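Local atomic coordinates of beta-N-acetylhexosaminidase (Mycobacterium smegmatis, PDB entry 4YYF), a protein that probably hydrolyses terminal non-reducing N-acetyl-D-hexosamine residues in N-acetyl-beta-D-hexosaminides, as a member of glycosyl hydrolase family 3. Residues S80-G85 with R147-T152; S102-E105 with R109-R112; P200-F205 with R237-Q242; L272-G277 with L352-A357. The protein carries 1 engineered substitution. All coordinates share one frame; numbering follows the deposited sequence.

How the contacts relate
All four contacts belong to one barrel-like domain of glycosyl hydrolase family 3. Contact 3 is wholly buried, a purely apolar junction between a central strand and a helix farther along the chain, 234-239. Contact 4 lies at the surface and is made by two charged side chains. Contacts 1 and 2 are partly buried and mix apolar packing with polar links, through water in the first and through direct bonds in the second. Contacts 2 and 3 reach the same sheet, where Asp-104 and Lys-203 form a long, weak ion pair. Val-151 packs on Val-103 between contacts 1 and 2, and Phe-205 on Leu-272 and Leu-273 between contacts 3 and 4.

Contact 1 (S80-G85 with R147-T152)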
loop_
_atom_site.group_PDB
_atom_site.type_symbol
_atom_site.label_atom_id
_atom_site.label_comp_id
_atom_site.label_asym_id
_atom_site.label_seq_id
_atom_site.Cartn_x
_atom_site.Cartn_y
_atom_site.Cartn_z
ATOM N N SER A 80 -11.654 17.093 -8.051
ATOM C CA SER A 80 -12.406 18.203 -7.469
ATOM C C SER A 80 -12.932 17.851 -6.078
ATOM O O SER A 80 -13.131 18.738 -5.254
ATOM C CB SER A 80 -13.541 18.654 -8.391
ATOM O OG SER A 80 -14.451 17.599 -8.580
HETATM N N MSE A 81 -13.140 16.564 -5.802
HETATM C CA MSE A 81 -13.612 16.155 -4.474
HETATM C C MSE A 81 -12.635 16.527 -3.352
HETATM O O MSE A 81 -13.023 16.601 -2.182
HETATM C CB MSE A 81 -13.899 14.648 -4.435
HETATM C CG MSE A 81 -12.665 13.773 -4.713
HETATM SE SE MSE A 81 -13.094 11.850 -4.650
HETATM C CE MSE A 81 -13.545 11.757 -2.782
ATOM N N LEU A 82 -11.370 16.760 -3.695
ATOM C CA LEU A 82 -10.371 17.120 -2.679
ATOM C C LEU A 82 -10.400 18.594 -2.309
ATOM O O LEU A 82 -9.856 18.987 -1.268
ATOM C CB LEU A 82 -8.957 16.779 -3.153
ATOM C CG LEU A 82 -8.750 15.349 -3.597
ATOM C CD1 LEU A 82 -7.330 15.178 -4.110
ATOM C CD2 LEU A 82 -9.044 14.415 -2.432
ATOM N N THR A 83 -10.997 19.418 -3.165
ATOM C CA THR A 83 -11.013 20.858 -2.917
ATOM C C THR A 83 -12.407 21.447 -2.744
ATOM O O THR A 83 -12.532 22.628 -2.410
ATOM C CB THR A 83 -10.274 21.660 -4.022
ATOM O OG1 THR A 83 -10.889 21.413 -5.291
ATOM C CG2 THR A 83 -8.805 21.266 -4.090
ATOM N N ASP A 84 -13.456 20.660 -2.986
ATOM C CA ASP A 84 -14.808 21.243 -2.958
ATOM C C ASP A 84 -15.584 20.896 -1.688
ATOM O O ASP A 84 -16.763 21.207 -1.572
ATOM C CB ASP A 84 -15.629 20.891 -4.212
ATOM C CG ASP A 84 -15.966 19.403 -4.310
ATOM O OD1 ASP A 84 -15.785 18.657 -3.314
ATOM O OD2 ASP A 84 -16.421 18.967 -5.399
ATOM N N GLY A 85 -14.918 20.251 -0.741
ATOM C CA GLY A 85 -15.544 19.916 0.531
ATOM C C GLY A 85 -16.151 18.527 0.576
ATOM O O GLY A 85 -16.561 18.056 1.640
ATOM N N ARG A 147 -2.016 16.440 3.352
ATOM C CA ARG A 147 -2.904 16.531 4.506
ATOM C C ARG A 147 -3.987 17.584 4.287
ATOM O O ARG A 147 -5.143 17.353 4.623
ATOM C CB ARG A 147 -2.128 16.908 5.768
ATOM C CG ARG A 147 -1.163 15.859 6.311
ATOM C CD ARG A 147 -1.839 14.555 6.710
ATOM N NE ARG A 147 -2.927 14.665 7.689
ATOM C CZ ARG A 147 -2.771 14.909 8.988
ATOM N NH1 ARG A 147 -1.562 15.164 9.481
ATOM N NH2 ARG A 147 -3.839 14.941 9.789
ATOM N N ASP A 148 -3.608 18.745 3.749
ATOM C CA ASP A 148 -4.575 19.814 3.452
ATOM C C ASP A 148 -5.698 19.316 2.538
ATOM O O ASP A 148 -6.839 19.795 2.595
ATOM C CB ASP A 148 -3.885 20.998 2.773
ATOM C CG ASP A 148 -3.482 22.086 3.740
ATOM O OD1 ASP A 148 -4.141 22.240 4.797
ATOM O OD2 ASP A 148 -2.512 22.813 3.422
ATOM N N LEU A 149 -5.370 18.344 1.699
ATOM C CA LEU A 149 -6.344 17.794 0.759
ATOM C C LEU A 149 -7.105 16.604 1.329
ATOM O O LEU A 149 -7.946 16.021 0.646
ATOM C CB LEU A 149 -5.648 17.387 -0.552
ATOM C CG LEU A 149 -4.999 18.519 -1.349
ATOM C CD1 LEU A 149 -4.178 17.953 -2.509
ATOM C CD2 LEU A 149 -6.062 19.477 -1.897
ATOM N N GLY A 150 -6.830 16.234 2.576
ATOM C CA GLY A 150 -7.548 15.118 3.182
ATOM C C GLY A 150 -6.902 13.755 3.002
ATOM O O GLY A 150 -7.485 12.731 3.381
ATOM N N VAL A 151 -5.699 13.724 2.433
ATOM C CA VAL A 151 -4.986 12.457 2.261
ATOM C C VAL A 151 -4.435 12.001 3.613
ATOM O O VAL A 151 -3.913 12.819 4.363
ATOM C CB VAL A 151 -3.837 12.623 1.240
ATOM C CG1 VAL A 151 -2.906 11.398 1.246
ATOM C CG2 VAL A 151 -4.406 12.866 -0.150
ATOM N N THR A 152 -4.556 10.706 3.917
ATOM C CA THR A 152 -3.981 10.125 5.143
ATOM C C THR A 152 -2.844 9.121 4.914
ATOM O O THR A 152 -2.020 8.859 5.818
ATOM C CB THR A 152 -5.066 9.490 6.045
ATOM O OG1 THR A 152 -5.618 8.320 5.425
ATOM C CG2 THR A 152 -6.181 10.483 6.296
HETATM O O HOH W 1 -10.355 17.175 0.884
HETATM O O HOH W 2 -8.989 20.896 0.685
#
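Leu-82 and Leu-149 meet where the loop between strand 70-73 and helix 86-93 reaches the C-terminal end of helix 132-148, their CA atoms 5.3 Å apart. The touch is partly side chain on backbone: CD2 of Leu-82 sits 3.6 Å from the carbonyl O of Leu-149, while CB of Leu-82 lies 4.2 Å from CD2 of Leu-149. CD2 of Leu-149 also reaches CG2 of Thr-83, 3.9 Å away, the two side chains running side by side. Thr-83 can offer this methyl because its CG2 stands anti to the carbonyl carbon, with OG1 turned to another side (chi1 59°). Threonine suits this exposed flank, with a methyl for Leu-149 and a hydroxyl on another side.

No direct hydrogen bond spans the two segments; two waters join them. One water donates to Leu-82 O at 2.9 Å and to Leu-149 O at 2.7 Å. A second donates to the same Leu-82 O and, at 3.1 Å, to Asp-148 O. Leu-149 O is presented by the end of helix 132-148, where Gly-150 takes a positive phi in a Schellman motif. Farther out, Leu-116 of helix 114-117 touches both Thr-83 and Leu-149, and Leu-113 and Leu-87 touch Leu-82. Carbonyl oxygens are acceptors only, so water supplies the protons that join the three, while the leucine contact adds a small apolar patch.

Contact 2 (S102-E105 with R109-R112); sequences SVDE and RVSR
Asp-104, Glu-105 and Arg-112 bury the most surface where strand 100-107 turns back as a short hairpin onto strand 110-111. Asp-104 meets the second strand with its methylene: CB lies 3.6 Å from CG1 of Val-110. Its carbonyl O accepts a long, weak but straight bond from Arg-112 N at 3.4 Å (176°). The Asp-104 side chain lies about 3 Å from a bound formate, probably from the crystallisation liquor though such molecules often mark pockets, and its OD1 makes a long, weak ion pair with Lys-203.

Glu-105 pairs with Ser-111 as an antiparallel non-hydrogen-bonded pair from which the side chains diverge. The glutamate bends back, however: CG stands anti to the backbone N (chi1 -174°), and the chain then kinks at chi2 (44°), bringing the carboxylate to the serine hydroxyl. Ser-111 OG donates to the syn lone pair of Glu-105 OE1 at 2.6 Å. A buried carboxylate needs several donors, and Arg-142 forms a salt bridge to OE1 while Leu-113 N bonds OE2.

Arg-112, also kinked at chi2, lays its guanidinium over the methyl CG1 of Val-110, 4.2 Å from the plane, and its CB rests 3.9 Å from CG2 of Val-103.

Around the hairpin, strands 70-73 and 153-154 flank strand 100-107, Asp-154 accepts from Glu-105 N, and helix 132-148 brings Met-146 against Glu-105.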
loop_
_atom_site.group_PDB
_atom_site.type_symbol
_atom_site.label_atom_id
_atom_site.label_comp_id
_atom_site.label_asym_id
_atom_site.label_seq_id
_atom_site.Cartn_x
_atom_site.Cartn_y
_atom_site.Cartn_z
ATOM N N SER A 102 -5.979 7.265 0.412
ATOM C CA SER A 102 -4.632 6.953 -0.054
ATOM C C SER A 102 -4.417 7.411 -1.486
ATOM O O SER A 102 -5.380 7.672 -2.213
ATOM C CB SER A 102 -4.362 5.453 0.075
ATOM O OG SER A 102 -5.319 4.704 -0.661
ATOM N N VAL A 103 -3.146 7.490 -1.890
ATOM C CA VAL A 103 -2.769 7.980 -3.206
ATOM C C VAL A 103 -1.344 7.513 -3.530
ATOM O O VAL A 103 -0.548 7.266 -2.616
ATOM C CB VAL A 103 -2.842 9.540 -3.248
ATOM C CG1 VAL A 103 -1.785 10.162 -2.312
ATOM C CG2 VAL A 103 -2.669 10.063 -4.684
ATOM N N ASP A 104 -1.038 7.365 -4.816
ATOM C CA ASP A 104 0.344 7.213 -5.278
ATOM C C ASP A 104 0.968 8.592 -5.510
ATOM O O ASP A 104 0.830 9.164 -6.585
ATOM C CB ASP A 104 0.402 6.457 -6.607
ATOM C CG ASP A 104 0.379 4.946 -6.443
ATOM O OD1 ASP A 104 0.558 4.447 -5.310
ATOM O OD2 ASP A 104 0.193 4.248 -7.469
ATOM N N GLU A 105 1.671 9.125 -4.522
ATOM C CA GLU A 105 2.314 10.428 -4.688
ATOM C C GLU A 105 3.818 10.303 -4.407
ATOM O O GLU A 105 4.285 10.587 -3.298
ATOM C CB GLU A 105 1.628 11.470 -3.790
ATOM C CG GLU A 105 2.115 12.892 -3.969
ATOM C CD GLU A 105 2.270 13.297 -5.423
ATOM O OE1 GLU A 105 3.422 13.436 -5.878
ATOM O OE2 GLU A 105 1.246 13.496 -6.112
ATOM N N ARG A 109 7.271 10.472 -12.399
ATOM C CA ARG A 109 6.274 9.834 -13.259
ATOM C C ARG A 109 5.016 9.395 -12.514
ATOM O O ARG A 109 3.977 9.144 -13.130
ATOM C CB ARG A 109 6.890 8.639 -13.990
ATOM C CG ARG A 109 7.787 9.042 -15.173
ATOM C CD ARG A 109 8.357 7.813 -15.870
ATOM N NE ARG A 109 9.016 6.961 -14.889
ATOM C CZ ARG A 109 8.856 5.647 -14.789
ATOM N NH1 ARG A 109 8.074 4.997 -15.645
ATOM N NH2 ARG A 109 9.509 4.983 -13.838
ATOM N N VAL A 110 5.113 9.288 -11.193
ATOM C CA VAL A 110 3.973 8.883 -10.378
ATOM C C VAL A 110 3.609 9.949 -9.349
ATOM O O VAL A 110 4.057 9.923 -8.204
ATOM C CB VAL A 110 4.248 7.536 -9.679
ATOM C CG1 VAL A 110 3.004 7.043 -8.956
ATOM C CG2 VAL A 110 4.677 6.505 -10.716
ATOM N N SER A 111 2.764 10.881 -9.760
ATOM C CA SER A 111 2.480 12.045 -8.937
ATOM C C SER A 111 1.037 12.472 -9.183
ATOM O O SER A 111 0.778 13.498 -9.815
ATOM C CB SER A 111 3.456 13.161 -9.303
ATOM O OG SER A 111 3.413 14.230 -8.378
ATOM N N ARG A 112 0.095 11.676 -8.681
ATOM C CA ARG A 112 -1.319 11.887 -9.002
ATOM C C ARG A 112 -1.866 13.222 -8.480
ATOM O O ARG A 112 -2.876 13.706 -8.971
ATOM C CB ARG A 112 -2.164 10.716 -8.480
ATOM C CG ARG A 112 -1.686 9.329 -8.947
ATOM C CD ARG A 112 -1.377 9.279 -10.445
ATOM N NE ARG A 112 -1.047 7.921 -10.900
ATOM C CZ ARG A 112 -0.092 7.627 -11.779
ATOM N NH1 ARG A 112 0.646 8.588 -12.314
ATOM N NH2 ARG A 112 0.125 6.366 -12.127
#

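Contact 3 (P200-F205 with R237-Q242); sequences PVLKHF and RTLTGQ
Leu-202 and Leu-239 make the apolar centre of this buried contact. One methyl of the strand residue does the touching: CD1 of Leu-202 lies 3.7 Å from CB of Leu-239, and the two side chains cross at about a right angle. The same methyl is 4.0 Å from CG2 of Thr-240, so it rests between the root of one side chain and the branch of the next. Leucine suits the strand position because its branched end can reach across a gap of 8.0 Å between the CA atoms of Leu-202 and Thr-240.

Polar bonding does not cross between the segments, but it orients Thr-240. With chi1 at 64°, its OG1 and CG2 take different directions, and the methyl goes to Leu-202. The hydroxyl is held by hydrogen bonds with Tyr-278 OH and with the carbonyl of Tyr-236. A buried threonine can thereby serve a hydrocarbon contact and a polar one together.

The backbone leaves helix 234-239 through a type I turn from Leu-239 to Gln-242. This connection leads into strand 246-249, which runs parallel beside strand 199-205, so the contact packs the second of the two helices in the beta-alpha-beta crossover against its first strand.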
loop_
_atom_site.group_PDB
_atom_site.type_symbol
_atom_site.label_atom_id
_atom_site.label_comp_id
_atom_site.label_asym_id
_atom_site.label_seq_id
_atom_site.Cartn_x
_atom_site.Cartn_y
_atom_site.Cartn_z
ATOM N N PRO A 200 3.450 6.730 5.655
ATOM C CA PRO A 200 4.205 6.279 4.482
ATOM C C PRO A 200 4.133 4.757 4.320
ATOM O O PRO A 200 3.944 4.030 5.305
ATOM C CB PRO A 200 5.633 6.737 4.786
ATOM C CG PRO A 200 5.716 6.787 6.283
ATOM C CD PRO A 200 4.318 6.982 6.827
ATOM N N VAL A 201 4.239 4.284 3.078
ATOM C CA VAL A 201 4.165 2.846 2.798
ATOM C C VAL A 201 5.369 2.436 1.946
ATOM O O VAL A 201 5.478 2.841 0.796
ATOM C CB VAL A 201 2.863 2.467 2.057
ATOM C CG1 VAL A 201 2.735 0.924 1.957
ATOM C CG2 VAL A 201 1.620 3.052 2.772
ATOM N N LEU A 202 6.268 1.641 2.521
ATOM C CA LEU A 202 7.448 1.145 1.809
ATOM C C LEU A 202 7.042 0.079 0.784
ATOM O O LEU A 202 6.323 -0.857 1.124
ATOM C CB LEU A 202 8.420 0.522 2.811
ATOM C CG LEU A 202 8.754 1.343 4.060
ATOM C CD1 LEU A 202 9.603 0.516 5.022
ATOM C CD2 LEU A 202 9.496 2.623 3.678
ATOM N N LYS A 203 7.505 0.195 -0.460
ATOM C CA LYS A 203 7.080 -0.748 -1.511
ATOM C C LYS A 203 8.235 -0.991 -2.498
ATOM O O LYS A 203 9.130 -0.145 -2.585
ATOM C CB LYS A 203 5.824 -0.209 -2.223
ATOM C CG LYS A 203 6.065 1.019 -3.096
ATOM C CD LYS A 203 4.728 1.698 -3.476
ATOM C CE LYS A 203 4.926 2.772 -4.550
ATOM N NZ LYS A 203 3.631 3.455 -4.897
ATOM N N HIS A 204 8.265 -2.110 -3.237
ATOM C CA HIS A 204 7.269 -3.187 -3.230
ATOM C C HIS A 204 7.919 -4.477 -2.691
ATOM O O HIS A 204 8.693 -5.127 -3.394
ATOM C CB HIS A 204 6.744 -3.444 -4.662
ATOM C CG HIS A 204 6.183 -2.232 -5.349
ATOM N ND1 HIS A 204 6.983 -1.295 -5.993
ATOM C CD2 HIS A 204 4.911 -1.802 -5.528
ATOM C CE1 HIS A 204 6.229 -0.349 -6.504
ATOM N NE2 HIS A 204 4.956 -0.629 -6.239
ATOM N N PHE A 205 7.606 -4.845 -1.452
ATOM C CA PHE A 205 8.250 -5.971 -0.754
ATOM C C PHE A 205 7.966 -7.326 -1.422
ATOM O O PHE A 205 6.835 -7.594 -1.838
ATOM C CB PHE A 205 7.748 -5.984 0.698
ATOM C CG PHE A 205 8.414 -6.994 1.591
ATOM C CD1 PHE A 205 7.911 -8.290 1.703
ATOM C CD2 PHE A 205 9.510 -6.634 2.373
ATOM C CE1 PHE A 205 8.512 -9.221 2.554
ATOM C CE2 PHE A 205 10.106 -7.561 3.228
ATOM C CZ PHE A 205 9.600 -8.858 3.316
ATOM N N ARG A 237 15.365 -3.473 6.503
ATOM C CA ARG A 237 15.971 -3.811 7.792
ATOM C C ARG A 237 15.952 -2.656 8.777
ATOM O O ARG A 237 15.785 -2.869 9.968
ATOM C CB ARG A 237 17.414 -4.269 7.627
ATOM C CG ARG A 237 17.625 -5.527 6.814
ATOM C CD ARG A 237 19.121 -5.709 6.642
ATOM N NE ARG A 237 19.501 -6.813 5.765
ATOM C CZ ARG A 237 20.758 -7.061 5.401
ATOM N NH1 ARG A 237 21.038 -8.085 4.607
ATOM N NH2 ARG A 237 21.736 -6.277 5.834
ATOM N N THR A 238 16.142 -1.435 8.289
ATOM C CA THR A 238 16.077 -0.278 9.178
ATOM C C THR A 238 14.765 0.500 9.061
ATOM O O THR A 238 14.287 1.047 10.046
ATOM C CB THR A 238 17.275 0.676 9.014
ATOM O OG1 THR A 238 17.322 1.148 7.674
ATOM C CG2 THR A 238 18.577 -0.038 9.335
ATOM N N LEU A 239 14.179 0.542 7.871
ATOM C CA LEU A 239 13.052 1.436 7.634
ATOM C C LEU A 239 11.730 0.931 8.217
ATOM O O LEU A 239 10.861 1.726 8.545
ATOM C CB LEU A 239 12.901 1.746 6.140
ATOM C CG LEU A 239 14.095 2.476 5.526
ATOM C CD1 LEU A 239 13.790 2.944 4.114
ATOM C CD2 LEU A 239 14.488 3.660 6.412
ATOM N N THR A 240 11.574 -0.383 8.349
ATOM C CA THR A 240 10.337 -0.919 8.936
ATOM C C THR A 240 10.227 -0.645 10.429
ATOM O O THR A 240 9.134 -0.725 10.997
ATOM C CB THR A 240 10.171 -2.431 8.698
ATOM O OG1 THR A 240 11.216 -3.141 9.363
ATOM C CG2 THR A 240 10.232 -2.747 7.225
ATOM N N GLY A 241 11.356 -0.325 11.061
ATOM C CA GLY A 241 11.397 -0.071 12.489
ATOM C C GLY A 241 11.204 1.389 12.854
ATOM O O GLY A 241 11.267 1.753 14.029
ATOM N N GLN A 242 10.965 2.227 11.851
ATOM C CA GLN A 242 10.734 3.658 12.065
ATOM C C GLN A 242 9.235 3.939 11.894
ATOM O O GLN A 242 8.749 4.125 10.785
ATOM C CB GLN A 242 11.623 4.493 11.111
ATOM C CG GLN A 242 13.139 4.309 11.383
ATOM C CD GLN A 242 14.062 4.963 10.345
ATOM O OE1 GLN A 242 13.616 5.707 9.471
ATOM N NE2 GLN A 242 15.368 4.682 10.449
#

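Contact 4 (L272-G277 with L352-A357)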
loop_
_atom_site.group_PDB
_atom_site.type_symbol
_atom_site.label_atom_id
_atom_site.label_comp_id
_atom_site.label_asym_id
_atom_site.label_seq_id
_atom_site.Cartn_x
_atom_site.Cartn_y
_atom_site.Cartn_z
ATOM N N LEU A 272 7.868 -14.134 6.240
ATOM C CA LEU A 272 9.218 -13.582 6.161
ATOM C C LEU A 272 9.252 -12.211 6.835
ATOM O O LEU A 272 10.166 -11.902 7.597
ATOM C CB LEU A 272 9.652 -13.443 4.701
ATOM C CG LEU A 272 11.108 -13.028 4.480
ATOM C CD1 LEU A 272 12.043 -14.162 4.835
ATOM C CD2 LEU A 272 11.320 -12.577 3.021
ATOM N N LEU A 273 8.228 -11.410 6.557
ATOM C CA LEU A 273 8.107 -10.059 7.099
ATOM C C LEU A 273 7.800 -10.078 8.601
ATOM O O LEU A 273 8.440 -9.363 9.383
ATOM C CB LEU A 273 7.038 -9.289 6.305
ATOM C CG LEU A 273 6.817 -7.798 6.556
ATOM C CD1 LEU A 273 8.119 -7.012 6.404
ATOM C CD2 LEU A 273 5.727 -7.254 5.606
ATOM N N ARG A 274 6.837 -10.901 9.015
ATOM C CA ARG A 274 6.433 -10.952 10.426
ATOM C C ARG A 274 7.500 -11.529 11.349
ATOM O O ARG A 274 7.629 -11.111 12.505
ATOM C CB ARG A 274 5.148 -11.782 10.614
ATOM C CG ARG A 274 3.912 -11.293 9.860
ATOM C CD ARG A 274 3.519 -9.887 10.224
ATOM N NE ARG A 274 2.306 -9.492 9.511
ATOM C CZ ARG A 274 1.844 -8.251 9.459
ATOM N NH1 ARG A 274 2.506 -7.285 10.066
ATOM N NH2 ARG A 274 0.738 -7.982 8.786
ATOM N N SER A 275 8.245 -12.515 10.857
ATOM C CA SER A 275 9.163 -13.261 11.717
ATOM C C SER A 275 10.525 -12.591 11.868
ATOM O O SER A 275 11.299 -12.931 12.774
ATOM C CB SER A 275 9.405 -14.656 11.147
ATOM O OG SER A 275 10.217 -14.560 9.981
ATOM N N GLY A 276 10.838 -11.670 10.968
ATOM C CA GLY A 276 12.165 -11.069 10.953
ATOM C C GLY A 276 13.109 -11.844 10.056
ATOM O O GLY A 276 14.321 -11.592 10.027
ATOM N N GLY A 277 12.555 -12.796 9.314
ATOM C CA GLY A 277 13.355 -13.634 8.435
ATOM C C GLY A 277 13.997 -12.845 7.310
ATOM O O GLY A 277 14.973 -13.283 6.713
ATOM N N LEU A 352 -7.790 -6.281 11.448
ATOM C CA LEU A 352 -8.702 -5.220 11.847
ATOM C C LEU A 352 -8.026 -4.304 12.878
ATOM O O LEU A 352 -8.056 -3.083 12.743
ATOM C CB LEU A 352 -9.995 -5.823 12.406
ATOM C CG LEU A 352 -10.994 -4.857 13.038
ATOM C CD1 LEU A 352 -11.450 -3.816 12.014
ATOM C CD2 LEU A 352 -12.189 -5.622 13.606
ATOM N N GLN A 353 -7.399 -4.898 13.891
ATOM C CA GLN A 353 -6.637 -4.130 14.874
ATOM C C GLN A 353 -5.516 -3.295 14.251
ATOM O O GLN A 353 -5.320 -2.142 14.631
ATOM C CB GLN A 353 -6.053 -5.049 15.957
ATOM C CG GLN A 353 -7.099 -5.829 16.764
ATOM C CD GLN A 353 -6.479 -6.957 17.562
ATOM O OE1 GLN A 353 -5.344 -6.841 18.037
ATOM N NE2 GLN A 353 -7.219 -8.061 17.723
ATOM N N ARG A 354 -4.763 -3.876 13.322
ATOM C CA ARG A 354 -3.673 -3.132 12.686
ATOM C C ARG A 354 -4.179 -1.961 11.874
ATOM O O ARG A 354 -3.537 -0.917 11.831
ATOM C CB ARG A 354 -2.823 -4.045 11.794
ATOM C CG ARG A 354 -2.045 -5.074 12.594
ATOM C CD ARG A 354 -1.099 -5.833 11.713
ATOM N NE ARG A 354 -0.320 -6.817 12.461
ATOM C CZ ARG A 354 -0.429 -8.130 12.294
ATOM N NH1 ARG A 354 -1.284 -8.601 11.395
ATOM N NH2 ARG A 354 0.321 -8.962 13.016
ATOM N N ASN A 355 -5.306 -2.147 11.197
ATOM C CA ASN A 355 -5.918 -1.061 10.434
ATOM C C ASN A 355 -6.423 0.031 11.350
ATOM O O ASN A 355 -6.318 1.211 11.019
ATOM C CB ASN A 355 -7.082 -1.563 9.573
ATOM C CG ASN A 355 -6.624 -2.111 8.249
ATOM O OD1 ASN A 355 -6.262 -1.347 7.352
ATOM N ND2 ASN A 355 -6.650 -3.442 8.104
ATOM N N ALA A 356 -6.981 -0.357 12.500
ATOM C CA ALA A 356 -7.471 0.636 13.456
ATOM C C ALA A 356 -6.324 1.388 14.107
ATOM O O ALA A 356 -6.457 2.569 14.429
ATOM C CB ALA A 356 -8.371 -0.015 14.532
ATOM N N ALA A 357 -5.200 0.703 14.315
ATOM C CA ALA A 357 -4.085 1.289 15.067
ATOM C C ALA A 357 -3.485 2.521 14.381
ATOM O O ALA A 357 -2.908 3.390 15.038
ATOM C CB ALA A 357 -3.011 0.248 15.356
#
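Arg-274 and Arg-354 reach out from opposite directions and lay their guanidinium groups face on face. The planes are only 15° apart, with centres 3.6 Å from each other and each CZ over the centre of the other group. The nearest pair, NH2 of Arg-274 and NH1 of Arg-354, is 3.4 Å apart; both are donors, and no hydrogen bond forms.

The CA atoms of Arg-274 and Arg-354 are 13.0 Å apart, a gap two arginines are long enough to span. Arg-354, extended from CG to NE, runs straight out from its helix, and a bend at chi2 (-59°) turns the Arg-274 guanidinium to meet it.

Asp-317 forms salt bridges through one oxygen to Arg-274 NH2 and the other to Arg-354 NH1, so both guanidinium groups share the carboxylate, which probably balances their charge. Carbonyls of Phe-283 and Gly-285 accept from Arg-274 NH1, and that of Gly-284 from Arg-354 NE.

The result is an arginine stack bridged by a carboxylate. It joins helices 267-275 and 345-357 near the loops leading into strands 287-289 and 319-321, the amino-terminal side of a TIM-type barrel, away from the carboxy-terminal strand ends where such barrels carry their active sites.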